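Long-range contacts in Alr4995 protein (Nostoc sp., PDB 6LRG), which probably hydrolyses arginine to ornithine in an N-terminal domain, where it binds L-ornithine, and carries a C-terminal Rossmann-fold domain of the ArgZ-like family: residues K31-R36 with L252-K257; V20-M25 with R165-D170; E471-Q476 with V674-D679. One frame throughout, in Å; residues are numbered along the deposited sequence.

Interaction 1. Residues K31-R36 with L252-K257; sequences KSSRDR and LTEFLK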
loop_
_atom_site.group_PDB
_atom_site.type_symbol
_atom_site.label_atom_id
_atom_site.label_comp_id
_atom_site.label_asym_id
_atom_site.label_seq_id
_atom_site.Cartn_x
_atom_site.Cartn_y
_atom_site.Cartn_z
ATOM N N LYS B 31 24.520 6.654 -40.145
ATOM C CA LYS B 31 25.368 7.296 -39.157
ATOM C C LYS B 31 26.743 6.618 -39.255
ATOM O O LYS B 31 27.632 6.804 -38.419
ATOM C CB LYS B 31 24.710 7.201 -37.755
ATOM C CG LYS B 31 25.627 7.230 -36.518
ATOM C CD LYS B 31 24.891 6.938 -35.216
ATOM C CE LYS B 31 25.857 6.410 -34.146
ATOM N NZ LYS B 31 27.018 7.311 -33.874
ATOM N N SER B 32 26.929 5.857 -40.332
ATOM C CA SER B 32 28.167 5.104 -40.525
ATOM C C SER B 32 29.268 5.895 -41.245
ATOM O O SER B 32 29.057 6.419 -42.341
ATOM C CB SER B 32 27.885 3.813 -41.298
ATOM O OG SER B 32 29.094 3.101 -41.536
ATOM N N SER B 33 30.443 5.964 -40.620
ATOM C CA SER B 33 31.639 6.521 -41.254
ATOM C C SER B 33 32.344 5.421 -42.034
ATOM O O SER B 33 33.028 4.582 -41.446
ATOM C CB SER B 33 32.588 7.125 -40.207
ATOM O OG SER B 33 33.941 7.092 -40.643
ATOM N N ARG B 34 32.175 5.411 -43.351
ATOM C CA ARG B 34 32.723 4.326 -44.145
ATOM C C ARG B 34 34.243 4.243 -43.994
ATOM O O ARG B 34 34.814 3.152 -43.984
ATOM C CB ARG B 34 32.341 4.474 -45.617
ATOM C CG ARG B 34 32.739 3.267 -46.462
ATOM C CD ARG B 34 32.279 3.393 -47.906
ATOM N NE ARG B 34 30.878 3.017 -48.078
ATOM C CZ ARG B 34 30.231 3.059 -49.240
ATOM N NH1 ARG B 34 28.954 2.693 -49.310
ATOM N NH2 ARG B 34 30.860 3.467 -50.337
ATOM N N ASP B 35 34.896 5.391 -43.828
ATOM C CA ASP B 35 36.356 5.411 -43.753
ATOM C C ASP B 35 36.935 4.921 -42.423
ATOM O O ASP B 35 37.972 4.259 -42.417
ATOM C CB ASP B 35 36.881 6.813 -44.063
ATOM C CG ASP B 35 36.518 7.271 -45.472
ATOM O OD1 ASP B 35 36.333 6.399 -46.355
ATOM O OD2 ASP B 35 36.442 8.497 -45.705
ATOM N N ARG B 36 36.298 5.216 -41.294
ATOM C CA ARG B 36 36.819 4.648 -40.053
ATOM C C ARG B 36 36.443 3.165 -39.996
ATOM O O ARG B 36 37.109 2.356 -39.338
ATOM C CB ARG B 36 36.311 5.399 -38.818
ATOM C CG ARG B 36 37.116 5.068 -37.554
ATOM C CD ARG B 36 36.766 5.970 -36.376
ATOM N NE ARG B 36 35.323 6.153 -36.231
ATOM C CZ ARG B 36 34.711 7.334 -36.258
ATOM N NH1 ARG B 36 35.414 8.445 -36.420
ATOM N NH2 ARG B 36 33.393 7.403 -36.120
ATOM N N LEU B 252 36.782 -1.568 -33.045
ATOM C CA LEU B 252 35.779 -2.063 -33.985
ATOM C C LEU B 252 34.452 -1.347 -33.807
ATOM O O LEU B 252 33.393 -1.865 -34.178
ATOM C CB LEU B 252 35.585 -3.554 -33.804
ATOM C CG LEU B 252 36.665 -4.368 -34.491
ATOM C CD1 LEU B 252 36.543 -5.807 -34.070
ATOM C CD2 LEU B 252 36.518 -4.213 -35.997
ATOM N N THR B 253 34.533 -0.142 -33.251
ATOM C CA THR B 253 33.366 0.631 -32.842
ATOM C C THR B 253 32.406 0.925 -33.988
ATOM O O THR B 253 31.200 1.043 -33.774
ATOM C CB THR B 253 33.798 1.967 -32.185
ATOM O OG1 THR B 253 34.140 2.925 -33.195
ATOM C CG2 THR B 253 35.003 1.743 -31.267
ATOM N N GLU B 254 32.919 1.022 -35.206
ATOM C CA GLU B 254 32.052 1.340 -36.334
ATOM C C GLU B 254 31.176 0.140 -36.727
ATOM O O GLU B 254 30.202 0.280 -37.475
ATOM C CB GLU B 254 32.881 1.815 -37.522
ATOM C CG GLU B 254 32.143 2.768 -38.446
ATOM C CD GLU B 254 31.879 4.130 -37.820
ATOM O OE1 GLU B 254 32.532 4.473 -36.808
ATOM O OE2 GLU B 254 31.017 4.867 -38.348
ATOM N N PHE B 255 31.502 -1.038 -36.204
ATOM C CA PHE B 255 30.712 -2.224 -36.510
ATOM C C PHE B 255 29.822 -2.634 -35.334
ATOM O O PHE B 255 28.776 -3.270 -35.527
ATOM C CB PHE B 255 31.633 -3.367 -36.941
ATOM C CG PHE B 255 32.364 -3.083 -38.228
ATOM C CD1 PHE B 255 31.749 -3.298 -39.452
ATOM C CD2 PHE B 255 33.655 -2.570 -38.213
ATOM C CE1 PHE B 255 32.418 -3.027 -40.641
ATOM C CE2 PHE B 255 34.328 -2.298 -39.397
ATOM C CZ PHE B 255 33.707 -2.524 -40.610
ATOM N N LEU B 256 30.209 -2.245 -34.122
ATOM C CA LEU B 256 29.310 -2.377 -32.980
ATOM C C LEU B 256 27.994 -1.652 -33.249
ATOM O O LEU B 256 27.005 -1.912 -32.583
ATOM C CB LEU B 256 29.929 -1.819 -31.698
ATOM C CG LEU B 256 31.189 -2.420 -31.078
ATOM C CD1 LEU B 256 31.106 -2.362 -29.555
ATOM C CD2 LEU B 256 31.420 -3.829 -31.553
ATOM N N LYS B 257 27.989 -0.749 -34.226
ATOM C CA LYS B 257 26.814 0.052 -34.551
ATOM C C LYS B 257 25.875 -0.640 -35.546
ATOM O O LYS B 257 24.765 -0.163 -35.812
ATOM C CB LYS B 257 27.260 1.410 -35.091
ATOM C CG LYS B 257 28.188 2.158 -34.115
ATOM C CD LYS B 257 28.656 3.518 -34.632
ATOM C CE LYS B 257 27.855 3.973 -35.847
ATOM N NZ LYS B 257 28.343 5.279 -36.367
#
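Ser32 and Glu254 bring the two backbones closest, with their CA atoms 6.8 Å apart, where the loop 31-33 runs into helix 34-49 beside the short, weakly bonded helical turn around 253-256. Both belong to the guanidino-group-modifying domain, whose family fold is an alpha/beta propeller, and here a salt-bridge network joins them near the surface. Ser33 is the N-cap of helix 34-49: its OG accepts from Arg36 N at 3.1 Å.

The buried Glu254 carries the contact. Its CG stands anti to the backbone N (chi1 -152°) and the chain then bends at chi2, setting the carboxylate against the start of the helix. Glu254 OE2 takes Ser33 N at 2.6 Å on its anti side, in a fairly straight bond (163°) tilted out of the carboxylate plane. Glu254 OE1 is met on the syn side, again from out of that plane, by Arg36 NH2 at 3.1 Å, with a weak second bond from Arg36 NE; the guanidinium and carboxylate planes are steeply inclined, 62° apart. Lys257 NZ adds a long, weak bond to OE2, and the backbone N of Glu254 is itself held by Gln40 of helix 34-49. Without this carboxylate, as with an alanine here, Ser33 N would probably lose its acceptor and Arg36 and Lys257 their shared counter-charge.

Lys31 crosses Lys257 at about a right angle, and the two ammonium nitrogens, NZ to NZ, are 3.5 Å apart, a like-charge approach that the nearby carboxylate probably eases. Lys257 NZ gives a bond of 2.7 Å to Lys31 O, approaching from above the carbonyl plane.

Interaction 2. Residues V20-M25 with R165-D170; sequences VINPWM and RFYHLD. With ORN (L-ornithine), chain E.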
loop_
_atom_site.group_PDB
_atom_site.type_symbol
_atom_site.label_atom_id
_atom_site.label_comp_id
_atom_site.label_asym_id
_atom_site.label_seq_id
_atom_site.Cartn_x
_atom_site.Cartn_y
_atom_site.Cartn_z
ATOM N N VAL B 20 17.129 -1.431 -39.606
ATOM C CA VAL B 20 17.221 -1.852 -38.199
ATOM C C VAL B 20 16.604 -3.250 -38.004
ATOM O O VAL B 20 15.406 -3.460 -38.252
ATOM C CB VAL B 20 16.516 -0.840 -37.247
ATOM C CG1 VAL B 20 16.822 -1.171 -35.790
ATOM C CG2 VAL B 20 16.939 0.596 -37.566
ATOM N N ILE B 21 17.426 -4.214 -37.589
ATOM C CA ILE B 21 16.936 -5.578 -37.402
ATOM C C ILE B 21 17.478 -6.177 -36.113
ATOM O O ILE B 21 17.141 -7.303 -35.756
ATOM C CB ILE B 21 17.293 -6.502 -38.596
ATOM C CG1 ILE B 21 18.788 -6.513 -38.864
ATOM C CG2 ILE B 21 16.538 -6.099 -39.862
ATOM C CD1 ILE B 21 19.162 -7.447 -39.996
ATOM N N ASN B 22 18.319 -5.420 -35.415
ATOM C CA ASN B 22 18.671 -5.760 -34.044
ATOM C C ASN B 22 18.810 -4.463 -33.239
ATOM O O ASN B 22 19.010 -3.399 -33.826
ATOM C CB ASN B 22 19.946 -6.600 -34.001
ATOM C CG ASN B 22 21.183 -5.782 -34.223
ATOM O OD1 ASN B 22 21.692 -5.153 -33.300
ATOM N ND2 ASN B 22 21.685 -5.787 -35.456
ATOM N N PRO B 23 18.688 -4.538 -31.902
ATOM C CA PRO B 23 18.579 -3.296 -31.116
ATOM C C PRO B 23 19.768 -2.333 -31.248
ATOM O O PRO B 23 19.577 -1.121 -31.125
ATOM C CB PRO B 23 18.454 -3.803 -29.666
ATOM C CG PRO B 23 18.974 -5.215 -29.693
ATOM C CD PRO B 23 18.595 -5.736 -31.046
ATOM N N TRP B 24 20.966 -2.846 -31.504
ATOM C CA TRP B 24 22.134 -1.976 -31.611
ATOM C C TRP B 24 22.033 -1.035 -32.802
ATOM O O TRP B 24 22.590 0.058 -32.786
ATOM C CB TRP B 24 23.404 -2.802 -31.714
ATOM C CG TRP B 24 23.586 -3.736 -30.584
ATOM C CD1 TRP B 24 23.033 -4.974 -30.448
ATOM C CD2 TRP B 24 24.383 -3.520 -29.415
ATOM N NE1 TRP B 24 23.441 -5.547 -29.267
ATOM C CE2 TRP B 24 24.271 -4.672 -28.614
ATOM C CE3 TRP B 24 25.181 -2.464 -28.967
ATOM C CZ2 TRP B 24 24.928 -4.799 -27.391
ATOM C CZ3 TRP B 24 25.830 -2.588 -27.753
ATOM C CH2 TRP B 24 25.700 -3.747 -26.978
ATOM N N MET B 25 21.309 -1.457 -33.833
ATOM C CA MET B 25 21.178 -0.664 -35.049
ATOM C C MET B 25 20.231 0.500 -34.870
ATOM O O MET B 25 20.101 1.338 -35.766
ATOM C CB MET B 25 20.687 -1.525 -36.213
ATOM C CG MET B 25 21.555 -2.737 -36.498
ATOM S SD MET B 25 20.849 -3.771 -37.793
ATOM C CE MET B 25 21.482 -2.981 -39.269
ATOM N N ARG B 165 19.741 -8.061 -26.653
ATOM C CA ARG B 165 20.978 -7.369 -26.970
ATOM C C ARG B 165 21.963 -8.373 -27.542
ATOM O O ARG B 165 22.733 -8.065 -28.453
ATOM C CB ARG B 165 21.556 -6.681 -25.729
ATOM C CG ARG B 165 20.792 -5.433 -25.280
ATOM C CD ARG B 165 21.406 -4.851 -24.009
ATOM N NE ARG B 165 21.540 -5.877 -22.977
ATOM C CZ ARG B 165 22.150 -5.706 -21.811
ATOM N NH1 ARG B 165 22.703 -4.541 -21.505
ATOM N NH2 ARG B 165 22.201 -6.708 -20.949
ATOM N N PHE B 166 21.916 -9.583 -26.997
ATOM C CA PHE B 166 22.771 -10.676 -27.425
ATOM C C PHE B 166 21.947 -11.683 -28.197
ATOM O O PHE B 166 21.739 -12.814 -27.754
ATOM C CB PHE B 166 23.448 -11.315 -26.218
ATOM C CG PHE B 166 24.118 -10.314 -25.322
ATOM C CD1 PHE B 166 25.373 -9.810 -25.641
ATOM C CD2 PHE B 166 23.485 -9.851 -24.182
ATOM C CE1 PHE B 166 25.995 -8.872 -24.823
ATOM C CE2 PHE B 166 24.101 -8.911 -23.360
ATOM C CZ PHE B 166 25.354 -8.422 -23.683
ATOM N N TYR B 167 21.478 -11.222 -29.354
ATOM C CA TYR B 167 20.580 -11.941 -30.248
ATOM C C TYR B 167 21.279 -13.066 -31.035
ATOM O O TYR B 167 20.618 -13.948 -31.587
ATOM C CB TYR B 167 19.931 -10.942 -31.217
ATOM C CG TYR B 167 20.946 -10.240 -32.083
ATOM C CD1 TYR B 167 21.697 -9.184 -31.590
ATOM C CD2 TYR B 167 21.182 -10.665 -33.384
ATOM C CE1 TYR B 167 22.647 -8.562 -32.375
ATOM C CE2 TYR B 167 22.117 -10.048 -34.176
ATOM C CZ TYR B 167 22.852 -8.996 -33.674
ATOM O OH TYR B 167 23.810 -8.387 -34.474
ATOM N N HIS B 168 22.609 -13.012 -31.108
ATOM C CA HIS B 168 23.400 -14.101 -31.686
ATOM C C HIS B 168 24.236 -14.746 -30.603
ATOM O O HIS B 168 24.740 -14.073 -29.713
ATOM C CB HIS B 168 24.314 -13.610 -32.820
ATOM C CG HIS B 168 23.641 -13.531 -34.154
ATOM N ND1 HIS B 168 24.068 -12.686 -35.155
ATOM C CD2 HIS B 168 22.570 -14.195 -34.654
ATOM C CE1 HIS B 168 23.282 -12.821 -36.208
ATOM N NE2 HIS B 168 22.367 -13.730 -35.934
ATOM N N LEU B 169 24.386 -16.056 -30.690
ATOM C CA LEU B 169 25.189 -16.802 -29.735
ATOM C C LEU B 169 26.633 -16.308 -29.610
ATOM O O LEU B 169 27.202 -16.320 -28.521
ATOM C CB LEU B 169 25.204 -18.271 -30.123
ATOM C CG LEU B 169 25.796 -19.196 -29.072
ATOM C CD1 LEU B 169 24.988 -19.043 -27.801
ATOM C CD2 LEU B 169 25.802 -20.646 -29.567
ATOM N N ASP B 170 27.233 -15.882 -30.719
ATOM C CA ASP B 170 28.652 -15.538 -30.702
ATOM C C ASP B 170 28.904 -14.167 -30.079
ATOM O O ASP B 170 30.048 -13.741 -29.940
ATOM C CB ASP B 170 29.242 -15.608 -32.119
ATOM C CG ASP B 170 28.860 -14.417 -32.993
ATOM O OD1 ASP B 170 27.839 -13.737 -32.720
ATOM O OD2 ASP B 170 29.581 -14.175 -33.989
HETATM N N ORN E . 23.240 -6.445 -38.895
HETATM C CA ORN E . 23.568 -7.823 -38.693
HETATM C CB ORN E . 24.615 -7.976 -37.609
HETATM C CG ORN E . 24.986 -9.436 -37.454
HETATM C CD ORN E . 26.192 -9.573 -36.552
HETATM N NE ORN E . 26.254 -10.894 -36.007
HETATM C C ORN E . 22.301 -8.559 -38.326
HETATM O O ORN E . 22.112 -9.750 -38.686
HETATM O OXT ORN E . 21.417 -7.952 -37.674
#
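Asn22 lies flat over the ring of Tyr167, its amide stacked only 13° from the ring plane. Followed outward, the CB of Asn22 sits over the middle of that face, 3.8 Å from the Tyr167 centroid, in a CH-pi contact. CG comes next, above the CE1 and CZ side of the ring; a chi1 of 76° is the rotation that lays the amide over this face. OD1 turns back to accept a weak bond from Trp24 N. Beyond the ring, Asn22 ND2 donates a hydrogen bond of 3.1 Å to ornithine OXT, while Ala258 O also holds this nitrogen.

The two loops thus line the propeller's ligand pocket, which holds L-ornithine and is probably the active site. Tyr167 OH, hydrogen-bonded to Gly259 O, rests 3.3 Å from ornithine CB. At the far end of the ligand, ornithine NE donates to His168 ND1 over 3.0 Å, lying at the edge of the imidazole in its plane; Glu118 bonds the other ring nitrogen.

Behind the pocket, Trp24 NE1 gives Arg165 O an almost perfectly straight bond of 2.7 Å (177°), in the indole plane and on a carbonyl lone pair. Pro23 CG packs on Arg165 CA. The guanidinium of Arg165 leads away to Asp163 and to Glu475 of the second subunit, whose Trp479 packs against Pro23 and Trp24.

Interaction 3. Residues E471-Q476 with V674-D679; sequences ELVVEQ and VGVVTD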
loop_
_atom_site.group_PDB
_atom_site.type_symbol
_atom_site.label_atom_id
_atom_site.label_comp_id
_atom_site.label_asym_id
_atom_site.label_seq_id
_atom_site.Cartn_x
_atom_site.Cartn_y
_atom_site.Cartn_z
ATOM N N GLU B 471 19.864 3.808 2.885
ATOM C CA GLU B 471 21.320 3.777 2.808
ATOM C C GLU B 471 21.923 4.197 4.149
ATOM O O GLU B 471 22.993 3.718 4.535
ATOM C CB GLU B 471 21.817 4.666 1.667
ATOM C CG GLU B 471 23.119 5.411 1.948
ATOM C CD GLU B 471 23.584 6.242 0.761
ATOM O OE1 GLU B 471 22.922 6.167 -0.298
ATOM O OE2 GLU B 471 24.607 6.958 0.880
ATOM N N LEU B 472 21.219 5.082 4.853
ATOM C CA LEU B 472 21.545 5.426 6.235
ATOM C C LEU B 472 21.595 4.200 7.139
ATOM O O LEU B 472 22.644 3.901 7.717
ATOM C CB LEU B 472 20.521 6.403 6.809
ATOM C CG LEU B 472 20.628 7.921 6.722
ATOM C CD1 LEU B 472 19.222 8.473 6.781
ATOM C CD2 LEU B 472 21.450 8.458 7.879
ATOM N N VAL B 473 20.452 3.520 7.281
ATOM C CA VAL B 473 20.368 2.315 8.107
ATOM C C VAL B 473 21.455 1.316 7.754
ATOM O O VAL B 473 22.162 0.820 8.636
ATOM C CB VAL B 473 19.000 1.609 7.982
ATOM C CG1 VAL B 473 19.092 0.156 8.455
ATOM C CG2 VAL B 473 17.967 2.330 8.790
ATOM N N VAL B 474 21.591 1.028 6.465
ATOM C CA VAL B 474 22.597 0.072 6.011
ATOM C C VAL B 474 23.978 0.439 6.517
ATOM O O VAL B 474 24.737 -0.422 6.952
ATOM C CB VAL B 474 22.636 -0.022 4.484
ATOM C CG1 VAL B 474 23.917 -0.731 4.023
ATOM C CG2 VAL B 474 21.408 -0.740 3.992
ATOM N N GLU B 475 24.298 1.725 6.466
ATOM C CA GLU B 475 25.569 2.193 6.987
ATOM C C GLU B 475 25.690 1.851 8.468
ATOM O O GLU B 475 26.713 1.343 8.923
ATOM C CB GLU B 475 25.721 3.697 6.773
ATOM C CG GLU B 475 27.064 4.212 7.280
ATOM C CD GLU B 475 27.275 5.688 7.016
ATOM O OE1 GLU B 475 26.425 6.500 7.454
ATOM O OE2 GLU B 475 28.304 6.031 6.388
ATOM N N GLN B 476 24.621 2.116 9.203
ATOM C CA GLN B 476 24.588 1.873 10.629
ATOM C C GLN B 476 24.696 0.386 10.944
ATOM O O GLN B 476 25.527 -0.020 11.757
ATOM C CB GLN B 476 23.307 2.450 11.224
ATOM C CG GLN B 476 23.175 2.240 12.721
ATOM C CD GLN B 476 21.885 2.814 13.272
ATOM O OE1 GLN B 476 21.171 2.153 14.029
ATOM N NE2 GLN B 476 21.577 4.052 12.892
ATOM N N VAL B 674 15.911 -1.034 14.867
ATOM C CA VAL B 674 15.826 -0.194 13.683
ATOM C C VAL B 674 15.091 -0.945 12.564
ATOM O O VAL B 674 15.218 -2.164 12.423
ATOM C CB VAL B 674 17.213 0.263 13.208
ATOM C CG1 VAL B 674 18.057 -0.916 12.742
ATOM C CG2 VAL B 674 17.075 1.304 12.113
ATOM N N GLY B 675 14.288 -0.215 11.797
ATOM C CA GLY B 675 13.466 -0.823 10.768
ATOM C C GLY B 675 13.519 -0.036 9.476
ATOM O O GLY B 675 13.738 1.172 9.493
ATOM N N VAL B 676 13.349 -0.732 8.356
ATOM C CA VAL B 676 13.228 -0.096 7.051
ATOM C C VAL B 676 12.208 -0.799 6.194
ATOM O O VAL B 676 12.073 -2.024 6.233
ATOM C CB VAL B 676 14.538 -0.084 6.262
ATOM C CG1 VAL B 676 15.477 0.904 6.854
ATOM C CG2 VAL B 676 15.142 -1.479 6.192
ATOM N N VAL B 677 11.497 -0.017 5.400
ATOM C CA VAL B 677 10.483 -0.571 4.529
ATOM C C VAL B 677 10.972 -0.564 3.098
ATOM O O VAL B 677 10.661 0.351 2.343
ATOM C CB VAL B 677 9.169 0.212 4.628
ATOM C CG1 VAL B 677 8.073 -0.515 3.895
ATOM C CG2 VAL B 677 8.785 0.405 6.086
ATOM N N THR B 678 11.772 -1.562 2.731
ATOM C CA THR B 678 12.105 -1.757 1.326
ATOM C C THR B 678 12.198 -3.205 0.917
ATOM O O THR B 678 11.668 -4.120 1.561
ATOM C CB THR B 678 13.457 -1.124 0.921
ATOM O OG1 THR B 678 14.453 -1.437 1.904
ATOM C CG2 THR B 678 13.327 0.378 0.725
ATOM N N ASP B 679 12.886 -3.371 -0.202
ATOM C CA ASP B 679 13.189 -4.654 -0.766
ATOM C C ASP B 679 14.369 -5.222 -0.009
ATOM O O ASP B 679 15.415 -4.575 0.092
ATOM C CB ASP B 679 13.502 -4.506 -2.250
ATOM C CG ASP B 679 13.731 -5.829 -2.928
ATOM O OD1 ASP B 679 12.754 -6.373 -3.489
ATOM O OD2 ASP B 679 14.881 -6.321 -2.886
#
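Helix 467-486 passes strand 673-677 near Val473 and Val676, whose CA atoms are 7.6 Å apart; the axes of 471-476 and 674-677 come within 9.2 Å and run roughly antiparallel, at 143° between their directions. No hydrogen bond joins the two segments, and the contact rests on three valines.

Val473 points at the strand and does the touching chiefly with CG2. Val473 CG2 lies 3.5 Å from Val676 CG1 and 3.6 Å from Val674 CG2, so one branch of the helix residue meets two alternate residues of the strand. With chi1 at 161°, Val473 CG2 falls beside its own backbone N and CG1 beside the carbonyl carbon; Val473 CG1 too brushes Val676 CG1, at 4.0 Å. The strand offers CG2 from Val674 and CG1 from Val676, and the valine side chains of helix and strand lie alongside one another, pointing opposite ways. Gly675, between them, has no side chain, and its O is a loose 4.4 Å from Val473 CG2. One turn further along the helix, Gln476 stretches out fully extended, and its OE1 comes only within 4.5 Å of Val674 CB at the border of the patch.

On its flank the helix continues the apolar layer: Val474 packs on Phe683 and Leu686 of helix 680-692, a helix N-capped by Asp679. Strand 673-677 is an outermost strand, within this chain, of a six-stranded parallel sheet in the order 3-2-1-4-5-6, and the contact is that of a helix packed through apolar side chains on a parallel sheet of this strand order, as in a Rossmann fold.

Interactions 1 and 2 share the N-terminal guanidino-group-modifying domain, and their segments alternate along the chain: 20-25, 31-36, 165-170, 252-257. Their centres are 16 Å apart and they touch, Leu256 O and Lys257 O packing on Trp24 and Met25, so the turn that carries Glu254 and Lys257 packs on the loop that lines the ornithine pocket. Interaction 3 follows much later, at the edge of the parallel sheet of the Rossmann domain, its centre 47 Å from interaction 1 and 40 Å from interaction 2. Within one chain it touches neither, yet Arg165 of interaction 2 pairs with Glu475 of the second subunit, so the assembly brings the Rossmann domain of one copy against the pocket-bearing domain of another.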